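Local coordinates for alpha-1,2-mannosyltransferase (Ktr4), putative (Neosartorya fumigata, PDB 7BOP), which is a putative fungal mannosyltransferase of the GT-A clan, modelled here with guanosine-5'-diphosphate and a manganese ion in its nucleotide pocket, at residues D82-L90 / Y190-Q198; N99-F110 / T122-V131. All coordinates share one frame; numbering follows the deposited sequence.

Both contacts lie on the same side of the chain's centre, with their own centres about 13 Å apart, and both reach the mixed sheet of the GT-A-type fold. In chain order, helix 80-98 of contact 1 runs into strand 102-106, the first strand of contact 2; helix 112-119 and strand 126-130 follow, and the chain returns to contact 1 only with strand 189-192. The two pack directly on each other, Leu83 and Met87 of the helix against Phe104, Met87 and Leu90 against Trp102. Each also touches the bound GDP: residues 190-198 on its metal and ribose side, residues 99-110 at the guanine.

Contact 1: D82-L90 / Y190-Q198; sequences DLISTMKDL and YWRVEPKVQ. With MN (manganese (II) ion), chain G; GDP (guanosine-5'-diphosphate), chain H.
Thr86 of helix 82-90 reaches into the turn that follows strand 189-192, where its OG1 accepts the backbone N of Val197 at 3.0 Å. One turn of helix earlier, the carbonyl O of Asp82 takes a weak bond from Lys196 N. The same threonine turns its methyl the other way: CG2, anti to its own backbone N, touches both valines, 3.4 Å from Val193 CG1 and equally close to Val197 CG2, a tight fit. Leu90 continues this apolar seam, its CD1 3.5 Å from Trp191 CH2 while CD2 lies over one face of the indole, toward the rim. Back toward the start of the helix, Pro195 lays CB against the backbone of Leu83.

At the outer margin Asp82 and Lys196 run side by side, bridged by a water between OD2 and NZ. Asp89 OD2 and Gln198 OE1 share another water, although Asp89 also pairs with Arg92 and Gln198 with Asn342.

Facing away from the helix, Glu194 binds manganese through OE2 at 2.0 Å, alongside His343, two GDP phosphate oxygens and two waters. Its OE1 receives Arg192 NH2 in a salt bridge at 3.1 Å, met nearly along the C-O axis, and Arg192 in turn pairs with Asp316. With one carboxylate oxygen on the metal and the other on a guanidinium, rotation of the group is probably restricted.

Contact 2: N99-F110 / T122-V131; sequences NYPWIFFNDKPF and TKAKCYYEQV. With GDP (guanosine-5'-diphosphate), chain H.
Strands 102-106 and 126-130 pair in parallel register at the sheet edge in the Rossmann-like part of the GT-A fold, as the two strands of a beta-alpha-beta crossover through helix 112-119. Their backbone ladder alternates between partners: Tyr127 N donates to Trp102 O at 2.8 Å, Phe104 N to Tyr127 O with a nearly straight N-H...O angle of 176°, and Glu129 N to Phe104 O. Farther on, the bond from Asn106 N to Glu129 O is weak, but Val131 N still reaches Asn106 O.

On the face carrying Trp102, Phe104 and Asn106, the rings of Phe104 and Tyr128 point the same way, with planes 21° apart and slid so far that they barely overlap; CD2 of Phe104 meets CE1 of Tyr128 at 3.6 Å. Cys126 SG sits at the edge of the Phe104 ring, and the side chain of Phe110 runs across that of Tyr128 at about a right angle. On the other face, Phe105 lies alongside Glu129, its CD1 against CB.

Side chains close both ends. Lys123 NZ, also bonded to Ser96 O, gives Asn99 OD1 a hydrogen bond on a lone pair, and Asn99 ND2 bonds Tyr57 O; Gln130, extended beyond CG, brings NE2 to 2.9 Å from Asp107 O. Asn106 OD1 accepts Lys108 N, forming an Asx turn, and also takes GDP N2 at 2.8 Å; Asp107 OD1 receives guanine N1 at 2.9 Å and N2 at longer range. Two adjacent side chains thus accept from the guanine's donors, consistent with base recognition.

Strand 69-74 pairs with the other side of strand 102-106. Helix 80-98 packs on Trp102 and Phe104, and helix 112-119 on Phe104 and Tyr128, where Thr118 also bonds the tyrosine hydroxyl.

Contact 1: D82-L90 / Y190-Q198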
loop_
_atom_site.group_PDB
_atom_site.type_symbol
_atom_site.label_atom_id
_atom_site.label_comp_id
_atom_site.label_asym_id
_atom_site.label_seq_id
_atom_site.Cartn_x
_atom_site.Cartn_y
_atom_site.Cartn_z
ATOM N N ASP A 82 -5.772 2.014 -18.558
ATOM C CA ASP A 82 -4.672 2.206 -17.602
ATOM C C ASP A 82 -4.357 0.918 -16.832
ATOM O O ASP A 82 -3.189 0.644 -16.550
ATOM C CB ASP A 82 -4.990 3.343 -16.632
ATOM C CG ASP A 82 -4.933 4.721 -17.296
ATOM O OD1 ASP A 82 -4.266 4.881 -18.330
ATOM O OD2 ASP A 82 -5.545 5.657 -16.759
ATOM N N LEU A 83 -5.386 0.138 -16.496
ATOM C CA LEU A 83 -5.177 -1.178 -15.885
ATOM C C LEU A 83 -4.369 -2.092 -16.811
ATOM O O LEU A 83 -3.399 -2.725 -16.382
ATOM C CB LEU A 83 -6.514 -1.837 -15.504
ATOM C CG LEU A 83 -6.422 -3.237 -14.875
ATOM C CD1 LEU A 83 -5.699 -3.200 -13.534
ATOM C CD2 LEU A 83 -7.799 -3.838 -14.706
ATOM N N ILE A 84 -4.745 -2.140 -18.086
ATOM C CA ILE A 84 -4.028 -2.963 -19.075
ATOM C C ILE A 84 -2.528 -2.591 -19.163
ATOM O O ILE A 84 -1.684 -3.483 -19.197
ATOM C CB ILE A 84 -4.690 -2.893 -20.486
ATOM C CG1 ILE A 84 -6.119 -3.478 -20.485
ATOM C CG2 ILE A 84 -3.830 -3.577 -21.546
ATOM C CD1 ILE A 84 -6.266 -4.913 -20.041
ATOM N N SER A 85 -2.195 -1.297 -19.198
ATOM C CA SER A 85 -0.789 -0.866 -19.173
ATOM C C SER A 85 -0.045 -1.442 -17.961
ATOM O O SER A 85 1.064 -1.948 -18.078
ATOM C CB SER A 85 -0.688 0.659 -19.126
ATOM O OG SER A 85 -1.201 1.216 -20.314
ATOM N N THR A 86 -0.683 -1.366 -16.807
ATOM C CA THR A 86 -0.113 -1.895 -15.580
ATOM C C THR A 86 0.083 -3.411 -15.618
ATOM O O THR A 86 1.138 -3.910 -15.243
ATOM C CB THR A 86 -0.982 -1.505 -14.383
ATOM O OG1 THR A 86 -0.985 -0.073 -14.276
ATOM C CG2 THR A 86 -0.459 -2.149 -13.097
ATOM N N MET A 87 -0.939 -4.127 -16.071
ATOM C CA MET A 87 -0.868 -5.583 -16.214
ATOM C C MET A 87 0.293 -5.998 -17.114
ATOM O O MET A 87 1.026 -6.924 -16.782
ATOM C CB MET A 87 -2.176 -6.127 -16.779
ATOM C CG MET A 87 -3.347 -6.088 -15.822
ATOM S SD MET A 87 -4.799 -6.940 -16.490
ATOM C CE MET A 87 -4.273 -8.645 -16.381
ATOM N N LYS A 88 0.473 -5.297 -18.240
ATOM C CA LYS A 88 1.581 -5.585 -19.158
ATOM C C LYS A 88 2.932 -5.504 -18.452
ATOM O O LYS A 88 3.787 -6.361 -18.649
ATOM C CB LYS A 88 1.579 -4.645 -20.368
ATOM C CG LYS A 88 0.515 -4.977 -21.404
ATOM C CD LYS A 88 0.523 -3.954 -22.537
ATOM C CE LYS A 88 -0.566 -4.237 -23.565
ATOM N NZ LYS A 88 -0.334 -5.527 -24.272
ATOM N N ASP A 89 3.110 -4.476 -17.626
ATOM C CA ASP A 89 4.364 -4.303 -16.885
ATOM C C ASP A 89 4.554 -5.399 -15.850
ATOM O O ASP A 89 5.642 -5.969 -15.740
ATOM C CB ASP A 89 4.406 -2.941 -16.171
ATOM C CG ASP A 89 4.812 -1.780 -17.082
ATOM O OD1 ASP A 89 5.024 -1.954 -18.302
ATOM O OD2 ASP A 89 4.957 -0.669 -16.536
ATOM N N LEU A 90 3.513 -5.671 -15.068
ATOM C CA LEU A 90 3.636 -6.652 -13.990
ATOM C C LEU A 90 3.832 -8.064 -14.547
ATOM O O LEU A 90 4.659 -8.840 -14.044
ATOM C CB LEU A 90 2.454 -6.574 -13.019
ATOM C CG LEU A 90 2.602 -7.391 -11.724
ATOM C CD1 LEU A 90 3.992 -7.266 -11.117
ATOM C CD2 LEU A 90 1.553 -6.965 -10.720
ATOM N N TYR A 190 -1.545 -11.180 -0.538
ATOM C CA TYR A 190 -2.041 -10.393 -1.645
ATOM C C TYR A 190 -0.954 -9.439 -2.110
ATOM O O TYR A 190 -0.080 -9.045 -1.321
ATOM C CB TYR A 190 -3.304 -9.623 -1.241
ATOM C CG TYR A 190 -3.032 -8.453 -0.306
ATOM C CD1 TYR A 190 -2.850 -8.661 1.055
ATOM C CD2 TYR A 190 -2.949 -7.143 -0.791
ATOM C CE1 TYR A 190 -2.585 -7.604 1.914
ATOM C CE2 TYR A 190 -2.694 -6.074 0.066
ATOM C CZ TYR A 190 -2.506 -6.316 1.414
ATOM O OH TYR A 190 -2.239 -5.284 2.282
ATOM N N TRP A 191 -1.021 -9.094 -3.388
ATOM C CA TRP A 191 -0.218 -8.019 -3.989
ATOM C C TRP A 191 -1.247 -7.066 -4.587
ATOM O O TRP A 191 -1.889 -7.378 -5.593
ATOM C CB TRP A 191 0.734 -8.577 -5.053
ATOM C CG TRP A 191 1.667 -7.591 -5.733
ATOM C CD1 TRP A 191 1.523 -6.235 -5.831
ATOM C CD2 TRP A 191 2.872 -7.911 -6.438
ATOM N NE1 TRP A 191 2.560 -5.694 -6.527
ATOM C CE2 TRP A 191 3.411 -6.693 -6.914
ATOM C CE3 TRP A 191 3.560 -9.104 -6.695
ATOM C CZ2 TRP A 191 4.605 -6.629 -7.633
ATOM C CZ3 TRP A 191 4.749 -9.045 -7.423
ATOM C CH2 TRP A 191 5.262 -7.808 -7.879
ATOM N N ARG A 192 -1.411 -5.913 -3.945
ATOM C CA ARG A 192 -2.334 -4.892 -4.404
ATOM C C ARG A 192 -1.730 -4.104 -5.562
ATOM O O ARG A 192 -0.596 -3.626 -5.478
ATOM C CB ARG A 192 -2.704 -3.945 -3.258
ATOM C CG ARG A 192 -3.512 -2.734 -3.704
ATOM C CD ARG A 192 -4.052 -1.979 -2.509
ATOM N NE ARG A 192 -4.398 -0.607 -2.861
ATOM C CZ ARG A 192 -4.646 0.362 -1.980
ATOM N NH1 ARG A 192 -4.604 0.124 -0.669
ATOM N NH2 ARG A 192 -4.935 1.584 -2.421
ATOM N N VAL A 193 -2.525 -3.940 -6.615
ATOM C CA VAL A 193 -2.127 -3.255 -7.823
ATOM C C VAL A 193 -3.174 -2.192 -8.154
ATOM O O VAL A 193 -4.376 -2.429 -7.993
ATOM C CB VAL A 193 -2.047 -4.259 -9.001
ATOM C CG1 VAL A 193 -1.551 -3.578 -10.264
ATOM C CG2 VAL A 193 -1.155 -5.434 -8.628
ATOM N N GLU A 194 -2.712 -1.033 -8.622
ATOM C CA GLU A 194 -3.583 0.020 -9.120
ATOM C C GLU A 194 -3.355 0.246 -10.603
ATOM O O GLU A 194 -2.257 0.009 -11.097
ATOM C CB GLU A 194 -3.303 1.344 -8.406
ATOM C CG GLU A 194 -3.799 1.380 -6.976
ATOM C CD GLU A 194 -3.977 2.783 -6.397
ATOM O OE1 GLU A 194 -4.235 2.778 -5.174
ATOM O OE2 GLU A 194 -3.878 3.855 -7.103
ATOM N N PRO A 195 -4.374 0.763 -11.311
ATOM C CA PRO A 195 -4.158 1.165 -12.700
ATOM C C PRO A 195 -3.201 2.357 -12.822
ATOM O O PRO A 195 -3.040 3.115 -11.876
ATOM C CB PRO A 195 -5.562 1.545 -13.180
ATOM C CG PRO A 195 -6.304 1.903 -11.950
ATOM C CD PRO A 195 -5.749 1.044 -10.858
ATOM N N LYS A 196 -2.552 2.469 -13.978
ATOM C CA LYS A 196 -1.672 3.571 -14.325
ATOM C C LYS A 196 -0.360 3.585 -13.527
ATOM O O LYS A 196 0.232 4.642 -13.339
ATOM C CB LYS A 196 -2.400 4.913 -14.189
ATOM C CG LYS A 196 -1.906 5.978 -15.162
ATOM C CD LYS A 196 -2.726 7.252 -15.018
ATOM C CE LYS A 196 -2.055 8.449 -15.673
ATOM N NZ LYS A 196 -2.194 8.431 -17.152
ATOM N N VAL A 197 0.090 2.425 -13.064
ATOM C CA VAL A 197 1.394 2.331 -12.404
ATOM C C VAL A 197 2.354 1.608 -13.323
ATOM O O VAL A 197 1.932 0.856 -14.214
ATOM C CB VAL A 197 1.322 1.635 -11.023
ATOM C CG1 VAL A 197 0.308 2.333 -10.138
ATOM C CG2 VAL A 197 1.016 0.156 -11.147
ATOM N N GLN A 198 3.645 1.832 -13.108
ATOM C CA GLN A 198 4.678 1.150 -13.881
ATOM C C GLN A 198 5.535 0.247 -13.007
ATOM O O GLN A 198 5.808 0.553 -11.842
ATOM C CB GLN A 198 5.585 2.151 -14.594
ATOM C CG GLN A 198 4.867 3.252 -15.360
ATOM C CD GLN A 198 5.847 4.113 -16.133
ATOM O OE1 GLN A 198 6.347 3.700 -17.170
ATOM N NE2 GLN A 198 6.158 5.296 -15.612
HETATM MN MN MN G . -3.970 5.688 -7.844
HETATM P PB GDP H . -5.142 7.777 -5.697
HETATM O O1B GDP H . -5.150 9.001 -6.568
HETATM O O2B GDP H . -4.194 6.664 -6.178
HETATM O O3B GDP H . -5.060 8.031 -4.204
HETATM O O3A GDP H . -6.661 7.241 -5.915
HETATM P PA GDP H . -7.174 6.303 -7.136
HETATM O O1A GDP H . -8.253 7.021 -7.911
HETATM O O2A GDP H . -5.937 5.708 -7.847
HETATM O "O5'" GDP H . -7.921 5.203 -6.231
HETATM C "C5'" GDP H . -7.184 4.226 -5.495
HETATM C "C4'" GDP H . -7.544 2.824 -5.980
HETATM O "O4'" GDP H . -8.932 2.582 -5.727
HETATM C "C3'" GDP H . -7.378 2.613 -7.479
HETATM O "O3'" GDP H . -7.044 1.230 -7.683
HETATM C "C2'" GDP H . -8.735 2.965 -8.068
HETATM O "O2'" GDP H . -8.991 2.267 -9.286
HETATM C "C1'" GDP H . -9.675 2.530 -6.948
HETATM N N9 GDP H . -10.919 3.308 -6.733
HETATM C C8 GDP H . -11.071 4.563 -6.225
HETATM N N7 GDP H . -12.385 4.879 -6.138
HETATM C C5 GDP H . -13.092 3.819 -6.580
HETATM C C6 GDP H . -14.517 3.472 -6.760
HETATM O O6 GDP H . -15.385 4.307 -6.458
HETATM N N1 GDP H . -14.838 2.253 -7.245
HETATM C C2 GDP H . -13.889 1.335 -7.564
HETATM N N2 GDP H . -14.245 0.121 -8.055
HETATM N N3 GDP H . -12.564 1.595 -7.434
HETATM C C4 GDP H . -12.123 2.786 -6.954
HETATM O O HOH W 1 -5.270 8.511 -17.663
HETATM O O HOH W 2 6.230 1.176 -18.000
HETATM O O HOH W 3 2.005 1.104 -17.041
HETATM O O HOH W 4 -4.202 4.776 -10.019
HETATM O O HOH W 5 -4.147 7.653 -9.102
#

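Contact 2: N99-F110 / T122-V131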
loop_
_atom_site.group_PDB
_atom_site.type_symbol
_atom_site.label_atom_id
_atom_site.label_comp_id
_atom_site.label_asym_id
_atom_site.label_seq_id
_atom_site.Cartn_x
_atom_site.Cartn_y
_atom_site.Cartn_z
ATOM N N ASN A 99 2.786 -16.801 -12.773
ATOM C CA ASN A 99 1.388 -17.059 -13.115
ATOM C C ASN A 99 0.440 -17.160 -11.923
ATOM O O ASN A 99 -0.399 -18.065 -11.848
ATOM C CB ASN A 99 1.287 -18.302 -14.007
ATOM C CG ASN A 99 2.044 -18.129 -15.295
ATOM O OD1 ASN A 99 1.668 -17.313 -16.129
ATOM N ND2 ASN A 99 3.124 -18.865 -15.456
ATOM N N TYR A 100 0.589 -16.227 -10.980
ATOM C CA TYR A 100 -0.379 -16.084 -9.906
ATOM C C TYR A 100 -1.675 -15.471 -10.467
ATOM O O TYR A 100 -1.637 -14.700 -11.435
ATOM C CB TYR A 100 0.206 -15.244 -8.754
ATOM C CG TYR A 100 1.055 -16.039 -7.808
ATOM C CD1 TYR A 100 0.477 -16.688 -6.719
ATOM C CD2 TYR A 100 2.433 -16.168 -7.997
ATOM C CE1 TYR A 100 1.243 -17.428 -5.841
ATOM C CE2 TYR A 100 3.207 -16.915 -7.124
ATOM C CZ TYR A 100 2.606 -17.537 -6.043
ATOM O OH TYR A 100 3.353 -18.263 -5.166
ATOM N N PRO A 101 -2.827 -15.825 -9.881
ATOM C CA PRO A 101 -4.097 -15.302 -10.394
ATOM C C PRO A 101 -4.313 -13.815 -10.093
ATOM O O PRO A 101 -3.753 -13.289 -9.117
ATOM C CB PRO A 101 -5.135 -16.125 -9.647
ATOM C CG PRO A 101 -4.478 -16.465 -8.358
ATOM C CD PRO A 101 -3.019 -16.621 -8.654
ATOM N N TRP A 102 -5.110 -13.168 -10.949
ATOM C CA TRP A 102 -5.588 -11.803 -10.738
ATOM C C TRP A 102 -7.028 -11.844 -10.241
ATOM O O TRP A 102 -7.878 -12.532 -10.837
ATOM C CB TRP A 102 -5.564 -10.994 -12.027
ATOM C CG TRP A 102 -4.236 -10.644 -12.572
ATOM C CD1 TRP A 102 -3.429 -11.434 -13.346
ATOM C CD2 TRP A 102 -3.563 -9.385 -12.443
ATOM N NE1 TRP A 102 -2.298 -10.747 -13.695
ATOM C CE2 TRP A 102 -2.351 -9.487 -13.155
ATOM C CE3 TRP A 102 -3.863 -8.187 -11.786
ATOM C CZ2 TRP A 102 -1.431 -8.431 -13.229
ATOM C CZ3 TRP A 102 -2.954 -7.135 -11.862
ATOM C CH2 TRP A 102 -1.752 -7.265 -12.575
ATOM N N ILE A 103 -7.306 -11.112 -9.158
ATOM C CA ILE A 103 -8.661 -10.937 -8.653
ATOM C C ILE A 103 -8.992 -9.444 -8.665
ATOM O O ILE A 103 -8.377 -8.643 -7.934
ATOM C CB ILE A 103 -8.842 -11.543 -7.247
ATOM C CG1 ILE A 103 -8.318 -12.982 -7.211
ATOM C CG2 ILE A 103 -10.308 -11.533 -6.843
ATOM C CD1 ILE A 103 -8.379 -13.650 -5.861
ATOM N N PHE A 104 -9.962 -9.078 -9.505
ATOM C CA PHE A 104 -10.417 -7.702 -9.644
ATOM C C PHE A 104 -11.670 -7.462 -8.811
ATOM O O PHE A 104 -12.561 -8.323 -8.751
ATOM C CB PHE A 104 -10.671 -7.386 -11.115
ATOM C CG PHE A 104 -9.468 -7.604 -11.981
ATOM C CD1 PHE A 104 -8.415 -6.699 -11.961
ATOM C CD2 PHE A 104 -9.370 -8.724 -12.805
ATOM C CE1 PHE A 104 -7.290 -6.898 -12.739
ATOM C CE2 PHE A 104 -8.247 -8.926 -13.595
ATOM C CZ PHE A 104 -7.205 -8.008 -13.570
ATOM N N PHE A 105 -11.716 -6.303 -8.154
ATOM C CA PHE A 105 -12.834 -5.898 -7.299
ATOM C C PHE A 105 -13.419 -4.587 -7.774
ATOM O O PHE A 105 -12.699 -3.706 -8.241
ATOM C CB PHE A 105 -12.374 -5.743 -5.855
ATOM C CG PHE A 105 -11.928 -7.031 -5.226
ATOM C CD1 PHE A 105 -12.848 -7.855 -4.583
ATOM C CD2 PHE A 105 -10.600 -7.423 -5.279
ATOM C CE1 PHE A 105 -12.440 -9.039 -3.996
ATOM C CE2 PHE A 105 -10.189 -8.615 -4.698
ATOM C CZ PHE A 105 -11.107 -9.421 -4.048
ATOM N N ASN A 106 -14.735 -4.454 -7.632
ATOM C CA ASN A 106 -15.439 -3.249 -8.040
ATOM C C ASN A 106 -16.776 -3.206 -7.297
ATOM O O ASN A 106 -17.393 -4.244 -7.060
ATOM C CB ASN A 106 -15.602 -3.250 -9.572
ATOM C CG ASN A 106 -16.150 -1.944 -10.130
ATOM O OD1 ASN A 106 -16.479 -1.016 -9.394
ATOM N ND2 ASN A 106 -16.255 -1.875 -11.453
ATOM N N ASP A 107 -17.176 -2.019 -6.854
ATOM C CA ASP A 107 -18.489 -1.828 -6.228
ATOM C C ASP A 107 -19.633 -2.070 -7.235
ATOM O O ASP A 107 -20.718 -2.481 -6.848
ATOM C CB ASP A 107 -18.612 -0.437 -5.588
ATOM C CG ASP A 107 -18.399 0.692 -6.577
ATOM O OD1 ASP A 107 -17.336 0.728 -7.228
ATOM O OD2 ASP A 107 -19.288 1.554 -6.698
ATOM N N LYS A 108 -19.363 -1.812 -8.511
ATOM C CA LYS A 108 -20.280 -2.101 -9.612
ATOM C C LYS A 108 -19.826 -3.329 -10.409
ATOM O O LYS A 108 -18.677 -3.758 -10.276
ATOM C CB LYS A 108 -20.369 -0.876 -10.518
ATOM C CG LYS A 108 -20.918 0.341 -9.787
ATOM C CD LYS A 108 -20.667 1.621 -10.546
ATOM C CE LYS A 108 -21.066 2.821 -9.702
ATOM N NZ LYS A 108 -20.636 4.081 -10.369
ATOM N N PRO A 109 -20.727 -3.911 -11.231
ATOM C CA PRO A 109 -20.337 -5.070 -12.042
ATOM C C PRO A 109 -19.306 -4.735 -13.114
ATOM O O PRO A 109 -19.338 -3.646 -13.665
ATOM C CB PRO A 109 -21.661 -5.495 -12.709
ATOM C CG PRO A 109 -22.729 -4.922 -11.850
ATOM C CD PRO A 109 -22.169 -3.618 -11.366
ATOM N N PHE A 110 -18.401 -5.663 -13.413
ATOM C CA PHE A 110 -17.469 -5.466 -14.520
ATOM C C PHE A 110 -18.152 -5.742 -15.858
ATOM O O PHE A 110 -18.971 -6.650 -15.956
ATOM C CB PHE A 110 -16.227 -6.358 -14.384
ATOM C CG PHE A 110 -15.256 -5.902 -13.321
ATOM C CD1 PHE A 110 -14.561 -4.698 -13.460
ATOM C CD2 PHE A 110 -15.014 -6.685 -12.198
ATOM C CE1 PHE A 110 -13.655 -4.284 -12.492
ATOM C CE2 PHE A 110 -14.115 -6.273 -11.228
ATOM C CZ PHE A 110 -13.432 -5.079 -11.377
ATOM N N THR A 122 -2.843 -12.033 -19.613
ATOM C CA THR A 122 -2.216 -12.953 -18.669
ATOM C C THR A 122 -2.580 -14.387 -19.015
ATOM O O THR A 122 -3.666 -14.645 -19.540
ATOM C CB THR A 122 -2.627 -12.627 -17.211
ATOM O OG1 THR A 122 -1.973 -13.514 -16.304
ATOM C CG2 THR A 122 -4.122 -12.751 -16.993
ATOM N N LYS A 123 -1.668 -15.305 -18.723
ATOM C CA LYS A 123 -1.945 -16.742 -18.837
ATOM C C LYS A 123 -2.600 -17.274 -17.580
ATOM O O LYS A 123 -3.127 -18.385 -17.589
ATOM C CB LYS A 123 -0.662 -17.526 -19.103
ATOM C CG LYS A 123 0.131 -17.056 -20.314
ATOM C CD LYS A 123 1.323 -17.959 -20.618
ATOM C CE LYS A 123 2.316 -18.127 -19.453
ATOM N NZ LYS A 123 2.880 -16.853 -18.923
ATOM N N ALA A 124 -2.552 -16.507 -16.483
ATOM C CA ALA A 124 -3.152 -16.952 -15.225
ATOM C C ALA A 124 -4.660 -16.772 -15.248
ATOM O O ALA A 124 -5.196 -16.050 -16.086
ATOM C CB ALA A 124 -2.554 -16.198 -14.046
ATOM N N LYS A 125 -5.332 -17.407 -14.291
ATOM C CA LYS A 125 -6.771 -17.234 -14.115
ATOM C C LYS A 125 -7.069 -15.823 -13.603
ATOM O O LYS A 125 -6.365 -15.324 -12.720
ATOM C CB LYS A 125 -7.346 -18.243 -13.118
ATOM C CG LYS A 125 -7.257 -19.711 -13.536
ATOM C CD LYS A 125 -5.972 -20.386 -13.059
ATOM C CE LYS A 125 -6.140 -21.886 -12.834
ATOM N NZ LYS A 125 -6.414 -22.622 -14.099
ATOM N N CYS A 126 -8.099 -15.201 -14.176
ATOM C CA CYS A 126 -8.634 -13.929 -13.720
ATOM C C CYS A 126 -9.993 -14.145 -13.087
ATOM O O CYS A 126 -10.803 -14.900 -13.621
ATOM C CB CYS A 126 -8.807 -12.966 -14.884
ATOM S SG CYS A 126 -7.264 -12.344 -15.553
ATOM N N TYR A 127 -10.249 -13.457 -11.979
ATOM C CA TYR A 127 -11.537 -13.484 -11.296
ATOM C C TYR A 127 -12.079 -12.067 -11.168
ATOM O O TYR A 127 -11.311 -11.089 -11.059
ATOM C CB TYR A 127 -11.402 -14.130 -9.922
ATOM C CG TYR A 127 -10.850 -15.533 -9.994
ATOM C CD1 TYR A 127 -11.700 -16.643 -10.122
ATOM C CD2 TYR A 127 -9.477 -15.758 -9.958
ATOM C CE1 TYR A 127 -11.185 -17.932 -10.192
ATOM C CE2 TYR A 127 -8.955 -17.041 -10.039
ATOM C CZ TYR A 127 -9.812 -18.122 -10.157
ATOM O OH TYR A 127 -9.276 -19.381 -10.232
ATOM N N TYR A 128 -13.407 -11.967 -11.184
ATOM C CA TYR A 128 -14.110 -10.692 -11.276
ATOM C C TYR A 128 -15.145 -10.649 -10.175
ATOM O O TYR A 128 -16.121 -11.392 -10.215
ATOM C CB TYR A 128 -14.739 -10.549 -12.663
ATOM C CG TYR A 128 -13.699 -10.686 -13.744
ATOM C CD1 TYR A 128 -12.905 -9.597 -14.115
ATOM C CD2 TYR A 128 -13.462 -11.920 -14.360
ATOM C CE1 TYR A 128 -11.918 -9.729 -15.082
ATOM C CE2 TYR A 128 -12.476 -12.062 -15.329
ATOM C CZ TYR A 128 -11.707 -10.963 -15.691
ATOM O OH TYR A 128 -10.739 -11.092 -16.654
ATOM N N GLU A 129 -14.898 -9.814 -9.167
ATOM C CA GLU A 129 -15.691 -9.810 -7.942
ATOM C C GLU A 129 -16.337 -8.457 -7.720
ATOM O O GLU A 129 -15.775 -7.410 -8.083
ATOM C CB GLU A 129 -14.814 -10.134 -6.735
ATOM C CG GLU A 129 -14.124 -11.481 -6.802
ATOM C CD GLU A 129 -15.073 -12.656 -6.698
ATOM O OE1 GLU A 129 -16.167 -12.521 -6.120
ATOM O OE2 GLU A 129 -14.690 -13.735 -7.173
ATOM N N GLN A 130 -17.520 -8.481 -7.119
ATOM C CA GLN A 130 -18.201 -7.263 -6.737
ATOM C C GLN A 130 -18.073 -7.092 -5.241
ATOM O O GLN A 130 -18.168 -8.066 -4.492
ATOM C CB GLN A 130 -19.671 -7.296 -7.143
ATOM C CG GLN A 130 -20.305 -5.917 -7.139
ATOM C CD GLN A 130 -21.726 -5.913 -7.669
ATOM O OE1 GLN A 130 -22.328 -6.964 -7.848
ATOM N NE2 GLN A 130 -22.269 -4.721 -7.915
ATOM N N VAL A 131 -17.862 -5.854 -4.808
ATOM C CA VAL A 131 -17.817 -5.550 -3.382
ATOM C C VAL A 131 -19.254 -5.558 -2.851
ATOM O O VAL A 131 -20.091 -4.877 -3.408
ATOM C CB VAL A 131 -17.185 -4.165 -3.118
ATOM C CG1 VAL A 131 -17.241 -3.827 -1.631
ATOM C CG2 VAL A 131 -15.743 -4.138 -3.629
HETATM P PB GDP H . -5.142 7.777 -5.697
HETATM O O1B GDP H . -5.150 9.001 -6.568
HETATM O O2B GDP H . -4.194 6.664 -6.178
HETATM O O3B GDP H . -5.060 8.031 -4.204
HETATM O O3A GDP H . -6.661 7.241 -5.915
HETATM P PA GDP H . -7.174 6.303 -7.136
HETATM O O1A GDP H . -8.253 7.021 -7.911
HETATM O O2A GDP H . -5.937 5.708 -7.847
HETATM O "O5'" GDP H . -7.921 5.203 -6.231
HETATM C "C5'" GDP H . -7.184 4.226 -5.495
HETATM C "C4'" GDP H . -7.544 2.824 -5.980
HETATM O "O4'" GDP H . -8.932 2.582 -5.727
HETATM C "C3'" GDP H . -7.378 2.613 -7.479
HETATM O "O3'" GDP H . -7.044 1.230 -7.683
HETATM C "C2'" GDP H . -8.735 2.965 -8.068
HETATM O "O2'" GDP H . -8.991 2.267 -9.286
HETATM C "C1'" GDP H . -9.675 2.530 -6.948
HETATM N N9 GDP H . -10.919 3.308 -6.733
HETATM C C8 GDP H . -11.071 4.563 -6.225
HETATM N N7 GDP H . -12.385 4.879 -6.138
HETATM C C5 GDP H . -13.092 3.819 -6.580
HETATM C C6 GDP H . -14.517 3.472 -6.760
HETATM O O6 GDP H . -15.385 4.307 -6.458
HETATM N N1 GDP H . -14.838 2.253 -7.245
HETATM C C2 GDP H . -13.889 1.335 -7.564
HETATM N N2 GDP H . -14.245 0.121 -8.055
HETATM N N3 GDP H . -12.564 1.595 -7.434
HETATM C C4 GDP H . -12.123 2.786 -6.954
HETATM O O HOH W 6 0.863 -15.044 -17.276
HETATM O O HOH W 7 -2.808 -19.288 -12.796
HETATM O O HOH W 8 -21.515 -2.720 -4.213
HETATM O O HOH W 9 -17.830 -6.395 -9.852
#